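Local coordinates for malonyl CoA-acyl carrier protein transacylase (Staphylococcus aureus, PDB 3IM9) that catalyses transfer of the malonyl group from malonyl-CoA to holo-acyl carrier protein, supplying malonyl-ACP for bacterial fatty acid biosynthesis, at residues A[122-130]-A[203-214]; A[163-171]-A[258-266]. All coordinates share one frame; numbering follows the deposited sequence.

Contact 1 of 2, residues A[122-130]-A[203-214]. With ACT (acetate ion), chain C.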
loop_
_atom_site.group_PDB
_atom_site.type_symbol
_atom_site.label_atom_id
_atom_site.label_comp_id
_atom_site.label_asym_id
_atom_site.label_seq_id
_atom_site.Cartn_x
_atom_site.Cartn_y
_atom_site.Cartn_z
ATOM N N ARG A 122 -6.748 -9.415 6.915
ATOM C CA ARG A 122 -6.617 -7.943 7.157
ATOM C C ARG A 122 -7.791 -7.205 6.479
ATOM O O ARG A 122 -8.458 -6.405 7.109
ATOM C CB ARG A 122 -5.320 -7.483 6.489
ATOM C CG ARG A 122 -4.967 -6.044 6.804
ATOM C CD ARG A 122 -3.605 -5.724 6.211
ATOM N NE ARG A 122 -3.180 -4.350 6.399
ATOM C CZ ARG A 122 -3.439 -3.368 5.551
ATOM N NH1 ARG A 122 -4.157 -3.573 4.454
ATOM N NH2 ARG A 122 -2.938 -2.167 5.755
ATOM N N GLY A 123 -8.095 -7.587 5.223
ATOM C CA GLY A 123 -9.189 -6.956 4.471
ATOM C C GLY A 123 -10.542 -7.239 5.118
ATOM O O GLY A 123 -11.427 -6.344 5.198
ATOM N N GLN A 124 -10.764 -8.498 5.560
ATOM C CA GLN A 124 -12.074 -8.841 6.158
ATOM C C GLN A 124 -12.222 -8.123 7.514
ATOM O O GLN A 124 -13.289 -7.580 7.764
ATOM C CB GLN A 124 -12.173 -10.342 6.475
ATOM C CG GLN A 124 -12.211 -11.192 5.187
ATOM C CD GLN A 124 -12.167 -12.645 5.544
ATOM O OE1 GLN A 124 -11.288 -13.118 6.331
ATOM N NE2 GLN A 124 -13.136 -13.372 5.003
ATOM N N LEU A 125 -11.149 -8.013 8.270
ATOM C CA LEU A 125 -11.255 -7.329 9.571
ATOM C C LEU A 125 -11.483 -5.841 9.331
ATOM O O LEU A 125 -12.316 -5.210 10.053
ATOM C CB LEU A 125 -9.977 -7.522 10.386
ATOM C CG LEU A 125 -9.806 -8.842 11.097
ATOM C CD1 LEU A 125 -10.490 -10.019 10.477
ATOM C CD2 LEU A 125 -8.423 -9.073 11.682
ATOM N N MET A 126 -10.777 -5.270 8.359
ATOM C CA MET A 126 -10.993 -3.838 8.091
ATOM C C MET A 126 -12.418 -3.605 7.601
ATOM O O MET A 126 -13.052 -2.641 8.038
ATOM C CB MET A 126 -9.959 -3.295 7.058
ATOM C CG MET A 126 -8.568 -3.335 7.676
ATOM S SD MET A 126 -7.293 -2.879 6.456
ATOM C CE MET A 126 -7.820 -1.326 5.774
ATOM N N ALA A 127 -12.879 -4.410 6.674
ATOM C CA ALA A 127 -14.247 -4.281 6.080
ATOM C C ALA A 127 -15.338 -4.386 7.164
ATOM O O ALA A 127 -16.394 -3.716 7.014
ATOM C CB ALA A 127 -14.492 -5.330 5.023
ATOM N N GLN A 128 -15.100 -5.171 8.206
ATOM C CA GLN A 128 -16.093 -5.415 9.274
ATOM C C GLN A 128 -15.890 -4.597 10.503
ATOM O O GLN A 128 -16.684 -4.742 11.463
ATOM C CB GLN A 128 -16.067 -6.905 9.659
ATOM C CG GLN A 128 -16.401 -7.848 8.413
ATOM C CD GLN A 128 -16.111 -9.337 8.697
ATOM O OE1 GLN A 128 -16.168 -9.787 9.840
ATOM N NE2 GLN A 128 -15.788 -10.096 7.656
ATOM N N ALA A 129 -14.912 -3.696 10.526
ATOM C CA ALA A 129 -14.540 -3.050 11.777
ATOM C C ALA A 129 -15.709 -2.180 12.292
ATOM O O ALA A 129 -16.008 -2.167 13.534
ATOM C CB ALA A 129 -13.260 -2.255 11.627
ATOM N N PHE A 130 -16.357 -1.442 11.408
ATOM C CA PHE A 130 -17.450 -0.520 11.806
ATOM C C PHE A 130 -18.621 -0.702 10.860
ATOM O O PHE A 130 -18.440 -0.961 9.694
ATOM C CB PHE A 130 -16.983 0.947 11.774
ATOM C CG PHE A 130 -15.950 1.253 12.788
ATOM C CD1 PHE A 130 -14.587 1.104 12.467
ATOM C CD2 PHE A 130 -16.291 1.611 14.086
ATOM C CE1 PHE A 130 -13.605 1.356 13.405
ATOM C CE2 PHE A 130 -15.311 1.851 15.059
ATOM C CZ PHE A 130 -13.936 1.745 14.704
ATOM N N SER A 203 -14.832 1.385 3.339
ATOM C CA SER A 203 -15.811 0.883 4.305
ATOM C C SER A 203 -15.590 1.333 5.731
ATOM O O SER A 203 -16.492 1.217 6.630
ATOM C CB SER A 203 -16.001 -0.618 4.134
ATOM O OG SER A 203 -14.818 -1.322 4.228
ATOM N N GLY A 204 -14.457 1.984 5.976
ATOM C CA GLY A 204 -14.292 2.410 7.343
ATOM C C GLY A 204 -13.192 3.481 7.446
ATOM O O GLY A 204 -12.667 3.937 6.424
ATOM N N PRO A 205 -12.781 3.825 8.675
ATOM C CA PRO A 205 -11.900 4.925 8.974
ATOM C C PRO A 205 -10.479 4.340 9.031
ATOM O O PRO A 205 -9.782 4.385 10.024
ATOM C CB PRO A 205 -12.437 5.439 10.342
ATOM C CG PRO A 205 -12.824 4.100 11.027
ATOM C CD PRO A 205 -13.418 3.270 9.917
ATOM N N PHE A 206 -10.016 3.886 7.863
ATOM C CA PHE A 206 -8.716 3.178 7.815
ATOM C C PHE A 206 -7.547 4.099 8.126
ATOM O O PHE A 206 -7.566 5.325 7.842
ATOM C CB PHE A 206 -8.505 2.464 6.463
ATOM C CG PHE A 206 -9.667 1.546 6.073
ATOM C CD1 PHE A 206 -10.376 0.826 7.057
ATOM C CD2 PHE A 206 -10.024 1.449 4.729
ATOM C CE1 PHE A 206 -11.496 -0.013 6.682
ATOM C CE2 PHE A 206 -11.076 0.578 4.356
ATOM C CZ PHE A 206 -11.806 -0.104 5.351
ATOM N N HIS A 207 -6.519 3.525 8.730
ATOM C CA HIS A 207 -5.290 4.263 9.112
ATOM C C HIS A 207 -5.586 5.455 10.028
ATOM O O HIS A 207 -4.835 6.424 10.074
ATOM C CB HIS A 207 -4.455 4.696 7.866
ATOM C CG HIS A 207 -3.910 3.522 7.173
ATOM N ND1 HIS A 207 -2.930 2.718 7.763
ATOM C CD2 HIS A 207 -4.272 2.934 6.021
ATOM C CE1 HIS A 207 -2.646 1.735 6.898
ATOM N NE2 HIS A 207 -3.464 1.831 5.863
ATOM N N SER A 208 -6.656 5.339 10.794
ATOM C CA SER A 208 -6.927 6.288 11.918
ATOM C C SER A 208 -6.879 5.472 13.216
ATOM O O SER A 208 -6.956 4.198 13.255
ATOM C CB SER A 208 -8.306 6.928 11.732
ATOM O OG SER A 208 -9.340 6.031 12.238
ATOM N N SER A 209 -6.747 6.192 14.319
ATOM C CA SER A 209 -6.712 5.570 15.675
ATOM C C SER A 209 -7.985 4.727 15.982
ATOM O O SER A 209 -7.930 3.784 16.810
ATOM C CB SER A 209 -6.492 6.692 16.718
ATOM O OG SER A 209 -7.590 7.593 16.658
ATOM N N LEU A 210 -9.100 4.976 15.248
ATOM C CA LEU A 210 -10.271 4.133 15.419
ATOM C C LEU A 210 -10.023 2.659 15.058
ATOM O O LEU A 210 -10.706 1.799 15.600
ATOM C CB LEU A 210 -11.453 4.660 14.599
ATOM C CG LEU A 210 -11.940 6.125 14.979
ATOM C CD1 LEU A 210 -12.962 6.574 14.008
ATOM C CD2 LEU A 210 -12.518 5.994 16.410
ATOM N N MET A 211 -9.010 2.381 14.190
ATOM C CA MET A 211 -8.789 0.996 13.773
ATOM C C MET A 211 -8.122 0.153 14.880
ATOM O O MET A 211 -7.900 -1.035 14.685
ATOM C CB MET A 211 -7.947 0.975 12.506
ATOM C CG MET A 211 -8.675 1.679 11.285
ATOM S SD MET A 211 -10.339 1.018 10.989
ATOM C CE MET A 211 -9.949 -0.746 10.498
ATOM N N LYS A 212 -7.839 0.779 16.040
ATOM C CA LYS A 212 -7.379 -0.083 17.168
ATOM C C LYS A 212 -8.368 -1.171 17.496
ATOM O O LYS A 212 -7.982 -2.221 18.070
ATOM C CB LYS A 212 -7.121 0.807 18.378
ATOM C CG LYS A 212 -5.842 1.533 18.175
ATOM C CD LYS A 212 -5.665 2.606 19.289
ATOM C CE LYS A 212 -4.428 3.555 19.053
ATOM N NZ LYS A 212 -4.251 4.627 20.135
ATOM N N VAL A 213 -9.634 -1.043 17.099
ATOM C CA VAL A 213 -10.667 -2.067 17.378
ATOM C C VAL A 213 -10.324 -3.427 16.783
ATOM O O VAL A 213 -10.898 -4.438 17.266
ATOM C CB VAL A 213 -12.121 -1.658 16.966
ATOM C CG1 VAL A 213 -12.570 -0.468 17.794
ATOM C CG2 VAL A 213 -12.232 -1.453 15.460
ATOM N N ILE A 214 -9.467 -3.476 15.750
ATOM C CA ILE A 214 -9.147 -4.782 15.128
ATOM C C ILE A 214 -7.731 -5.261 15.442
ATOM O O ILE A 214 -7.325 -6.315 14.953
ATOM C CB ILE A 214 -9.335 -4.758 13.578
ATOM C CG1 ILE A 214 -8.387 -3.774 12.892
ATOM C CG2 ILE A 214 -10.849 -4.546 13.234
ATOM C CD1 ILE A 214 -8.287 -4.025 11.320
HETATM C C ACT C . -13.129 -0.888 0.984
HETATM O O ACT C . -13.765 -1.919 0.808
HETATM O OXT ACT C . -13.215 -0.457 2.170
HETATM C CH3 ACT C . -12.331 -0.207 -0.068
HETATM O O HOH W 1 -14.980 -0.665 8.795
#
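One water ties M126 and F130 to S203: it donates to M126 O (2.9 Å) and to S203 O, and accepts from F130 N. No direct hydrogen bond joins the segments, so this water bridges the last helical turn of 112-128, and F130 just after it, to the start of loop 203-214; the remaining contact is packing. F130 and M126 carry most of it. The M126 chain bends at the last torsion (chi3 53°), which lays CE over one face of the F206 ring, 3.6 Å from the ring centroid and 17° off the normal, a CH-pi contact; SD stands higher above the same ring in a longer Met-aromatic approach. G204 O lies over the opposite face. Acetate OXT, probably from the crystallisation liquor, sits at the ring edge, in its plane, and takes hydrogen bonds from S203 N and S203 OG. Behind M126, I214 CD1 reaches M126 CG at 3.7 Å, and M211 CE packs on A129 CB. F130 packs over P205 and the 210-213 part of the loop: its CD1 lies 3.5 Å from P205 CD, its CZ touches L210 CB and V213 CG2, L210 O meets its edge near CZ in the ring plane, and M211 SD also approaches edge-on. Near the probable active site, R122 runs extended from CG to NE and brings NH2 to 4.0 Å from H207 NE2, the planes of guanidinium and imidazole 48° apart. M126 SD lies over one guanidinium face. R122, of the calcium site, hydrogen-bonds Q71 OE1 through NH1, and Q256 OE1 and S97 OG through NH2. H207 NE2 bonds S97 OG and ND1 bonds S259 O, consistent with the Ser-His catalytic pair of FabD acyltransferases.

Contact 2 of 2, residues A[163-171]-A[258-266]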
loop_
_atom_site.group_PDB
_atom_site.type_symbol
_atom_site.label_atom_id
_atom_site.label_comp_id
_atom_site.label_asym_id
_atom_site.label_seq_id
_atom_site.Cartn_x
_atom_site.Cartn_y
_atom_site.Cartn_z
ATOM N N GLU A 163 -8.234 12.461 11.222
ATOM C CA GLU A 163 -6.769 12.508 11.361
ATOM C C GLU A 163 -6.147 12.336 9.982
ATOM O O GLU A 163 -6.682 11.599 9.141
ATOM C CB GLU A 163 -6.285 11.275 12.172
ATOM C CG GLU A 163 -6.693 11.302 13.616
ATOM C CD GLU A 163 -6.594 9.946 14.308
ATOM O OE1 GLU A 163 -6.821 9.903 15.527
ATOM O OE2 GLU A 163 -6.268 8.942 13.709
ATOM N N PRO A 164 -4.943 12.870 9.745
ATOM C CA PRO A 164 -4.206 12.534 8.497
ATOM C C PRO A 164 -3.929 11.051 8.565
ATOM O O PRO A 164 -3.519 10.486 9.634
ATOM C CB PRO A 164 -2.895 13.357 8.648
ATOM C CG PRO A 164 -3.319 14.628 9.476
ATOM C CD PRO A 164 -4.246 13.935 10.547
ATOM N N ALA A 165 -4.182 10.397 7.435
ATOM C CA ALA A 165 -4.077 8.952 7.324
ATOM C C ALA A 165 -3.033 8.535 6.297
ATOM O O ALA A 165 -2.106 7.794 6.625
ATOM C CB ALA A 165 -5.432 8.348 6.979
ATOM N N ASN A 166 -3.169 8.998 5.055
ATOM C CA ASN A 166 -2.218 8.587 4.052
ATOM C C ASN A 166 -1.530 9.865 3.626
ATOM O O ASN A 166 -2.125 10.765 3.050
ATOM C CB ASN A 166 -2.876 7.892 2.801
ATOM C CG ASN A 166 -3.662 6.657 3.058
ATOM O OD1 ASN A 166 -4.474 6.269 2.145
ATOM N ND2 ASN A 166 -3.458 5.965 4.086
ATOM N N ILE A 167 -0.242 9.978 3.939
ATOM C CA ILE A 167 0.562 11.161 3.657
ATOM C C ILE A 167 1.323 10.859 2.348
ATOM O O ILE A 167 2.336 10.217 2.363
ATOM C CB ILE A 167 1.579 11.401 4.802
ATOM C CG1 ILE A 167 0.879 11.426 6.198
ATOM C CG2 ILE A 167 2.250 12.721 4.551
ATOM C CD1 ILE A 167 -0.252 12.317 6.387
ATOM N N ASN A 168 0.699 11.203 1.250
ATOM C CA ASN A 168 1.069 10.658 -0.080
ATOM C C ASN A 168 2.081 11.462 -0.847
ATOM O O ASN A 168 3.053 10.883 -1.324
ATOM C CB ASN A 168 -0.208 10.401 -0.915
ATOM C CG ASN A 168 -1.038 9.251 -0.342
ATOM O OD1 ASN A 168 -0.563 8.485 0.498
ATOM N ND2 ASN A 168 -2.259 9.094 -0.869
ATOM N N CYS A 169 1.824 12.743 -1.061
ATOM C CA CYS A 169 2.799 13.619 -1.749
ATOM C C CYS A 169 2.398 15.034 -1.410
ATOM O O CYS A 169 1.343 15.275 -0.843
ATOM C CB CYS A 169 2.817 13.378 -3.264
ATOM S SG CYS A 169 1.305 13.841 -4.144
ATOM N N PRO A 170 3.242 16.003 -1.677
ATOM C CA PRO A 170 2.809 17.397 -1.489
ATOM C C PRO A 170 1.526 17.647 -2.204
ATOM O O PRO A 170 1.388 17.343 -3.440
ATOM C CB PRO A 170 3.951 18.179 -2.178
ATOM C CG PRO A 170 5.145 17.334 -1.928
ATOM C CD PRO A 170 4.611 15.894 -2.252
ATOM N N GLY A 171 0.514 18.142 -1.449
ATOM C CA GLY A 171 -0.813 18.421 -2.032
ATOM C C GLY A 171 -1.761 17.243 -2.080
ATOM O O GLY A 171 -2.778 17.335 -2.677
ATOM N N TYR A 258 -3.481 1.307 12.473
ATOM C CA TYR A 258 -4.125 2.452 13.107
ATOM C C TYR A 258 -3.268 3.673 13.077
ATOM O O TYR A 258 -3.485 4.657 13.853
ATOM C CB TYR A 258 -4.600 2.117 14.540
ATOM C CG TYR A 258 -3.518 1.547 15.441
ATOM C CD1 TYR A 258 -3.422 0.140 15.585
ATOM C CD2 TYR A 258 -2.648 2.374 16.101
ATOM C CE1 TYR A 258 -2.454 -0.377 16.422
ATOM C CE2 TYR A 258 -1.667 1.854 16.922
ATOM C CZ TYR A 258 -1.594 0.496 17.055
ATOM O OH TYR A 258 -0.555 0.071 17.954
ATOM N N SER A 259 -2.230 3.649 12.260
ATOM C CA SER A 259 -1.264 4.744 12.132
ATOM C C SER A 259 -1.257 5.283 10.717
ATOM O O SER A 259 -1.535 4.523 9.767
ATOM C CB SER A 259 0.144 4.205 12.454
ATOM O OG SER A 259 0.128 3.648 13.796
ATOM N N PRO A 260 -0.893 6.532 10.521
ATOM C CA PRO A 260 -0.836 7.121 9.171
ATOM C C PRO A 260 0.257 6.427 8.330
ATOM O O PRO A 260 1.291 5.986 8.875
ATOM C CB PRO A 260 -0.473 8.601 9.385
ATOM C CG PRO A 260 -0.398 8.756 10.872
ATOM C CD PRO A 260 -0.615 7.502 11.599
ATOM N N VAL A 261 0.010 6.330 7.017
ATOM C CA VAL A 261 1.009 5.837 6.049
ATOM C C VAL A 261 1.935 6.939 5.713
ATOM O O VAL A 261 1.530 7.933 5.091
ATOM C CB VAL A 261 0.275 5.291 4.794
ATOM C CG1 VAL A 261 1.310 4.872 3.735
ATOM C CG2 VAL A 261 -0.581 4.049 5.161
ATOM N N GLN A 262 3.182 6.800 6.163
ATOM C CA GLN A 262 4.186 7.854 5.945
ATOM C C GLN A 262 4.843 7.754 4.602
ATOM O O GLN A 262 6.056 7.488 4.505
ATOM C CB GLN A 262 5.215 7.818 7.106
ATOM C CG GLN A 262 4.543 7.972 8.481
ATOM C CD GLN A 262 4.113 9.400 8.756
ATOM O OE1 GLN A 262 4.328 10.335 7.990
ATOM N NE2 GLN A 262 3.378 9.558 9.873
ATOM N N PHE A 263 4.089 7.897 3.506
ATOM C CA PHE A 263 4.717 7.674 2.198
ATOM C C PHE A 263 5.725 8.724 1.807
ATOM O O PHE A 263 6.771 8.339 1.249
ATOM C CB PHE A 263 3.619 7.502 1.113
ATOM C CG PHE A 263 4.198 6.977 -0.202
ATOM C CD1 PHE A 263 4.449 7.873 -1.221
ATOM C CD2 PHE A 263 4.505 5.643 -0.315
ATOM C CE1 PHE A 263 5.054 7.424 -2.431
ATOM C CE2 PHE A 263 5.053 5.114 -1.536
ATOM C CZ PHE A 263 5.331 6.028 -2.601
ATOM N N ILE A 264 5.441 9.993 2.100
ATOM C CA ILE A 264 6.440 11.045 1.767
ATOM C C ILE A 264 7.738 10.754 2.556
ATOM O O ILE A 264 8.815 10.724 1.924
ATOM C CB ILE A 264 5.907 12.445 2.102
ATOM C CG1 ILE A 264 4.737 12.754 1.141
ATOM C CG2 ILE A 264 6.987 13.528 1.892
ATOM C CD1 ILE A 264 4.052 14.073 1.572
ATOM N N ASN A 265 7.657 10.516 3.882
ATOM C CA ASN A 265 8.916 10.416 4.639
ATOM C C ASN A 265 9.657 9.161 4.245
ATOM O O ASN A 265 10.897 9.130 4.304
ATOM C CB ASN A 265 8.620 10.421 6.114
ATOM C CG ASN A 265 8.212 11.775 6.652
ATOM O OD1 ASN A 265 7.647 11.829 7.753
ATOM N ND2 ASN A 265 8.424 12.810 5.913
ATOM N N SER A 266 8.919 8.092 3.907
ATOM C CA SER A 266 9.572 6.835 3.466
ATOM C C SER A 266 10.277 7.062 2.124
ATOM O O SER A 266 11.425 6.510 1.945
ATOM C CB SER A 266 8.529 5.766 3.264
ATOM O OG SER A 266 7.880 5.417 4.472
#
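N166 and V261 form a parallel bridge between strand 162-169 and the short, weakly bonded edge strand 261-262 of the mixed sheet in the acyltransferase domain. Two backbone bonds flank it: V261 N to A165 O (2.6 Å) and I167 N to V261 O (2.9 Å, N-H...O 164°), each donor nearly in line with its carbonyl. The side chain of I167 leaves on the face of the sheet shared with Q262. Its CB lies 3.5 Å from V261 O; CG1, placed beside the backbone N by chi1 of -52°, lies 3.7 Å from that oxygen and a little farther from Q262 OE1. With chi2 at -53°, the tip CD1 has no close partner in 258-266, P260 CB being 4.8 Å from I167 CD1. The other branch, CG2, meets I264 CD1 at 3.7 Å, the two side chains crossing at about a right angle. F145 of helix 145-155 and I173 of the neighbouring strand also touch I167. On the other face, N166 and V261 lie side by side. Q262 is the N-cap residue of helix 263-272, and I264 N donates to I167 O, so the first helical turn stays bonded to the strand. I264 CD1 packs against C169 CA and C. Q262 O accepts from S266 N and S266 OG, which reach it from opposite faces of the carbonyl plane. N168 O is buried without a polar partner, meeting the edge of the F263 ring at CD1, 3.3 Å away.

The two contacts lie about 17 Å apart, centre to centre, and both are partly buried, contact 2 lying nearer the centre of the chain. Contact 1 sets a helix end against an irregular loop through thioether, methyl and ring packing plus one water, with a polar end at R122 and H207 whose hydrogen-bond partners lie outside its segments; contact 2 is strand pairing by direct backbone hydrogen bonds beside aliphatic side chains. Their segments alternate along the chain and touch: S209 OG probably bonds E163 OE1, and H207 ND1 bonds S259 O, a link at the probable catalytic histidine. Separately, the V261 side chain comes within about 4 Å of those of H207 and S97.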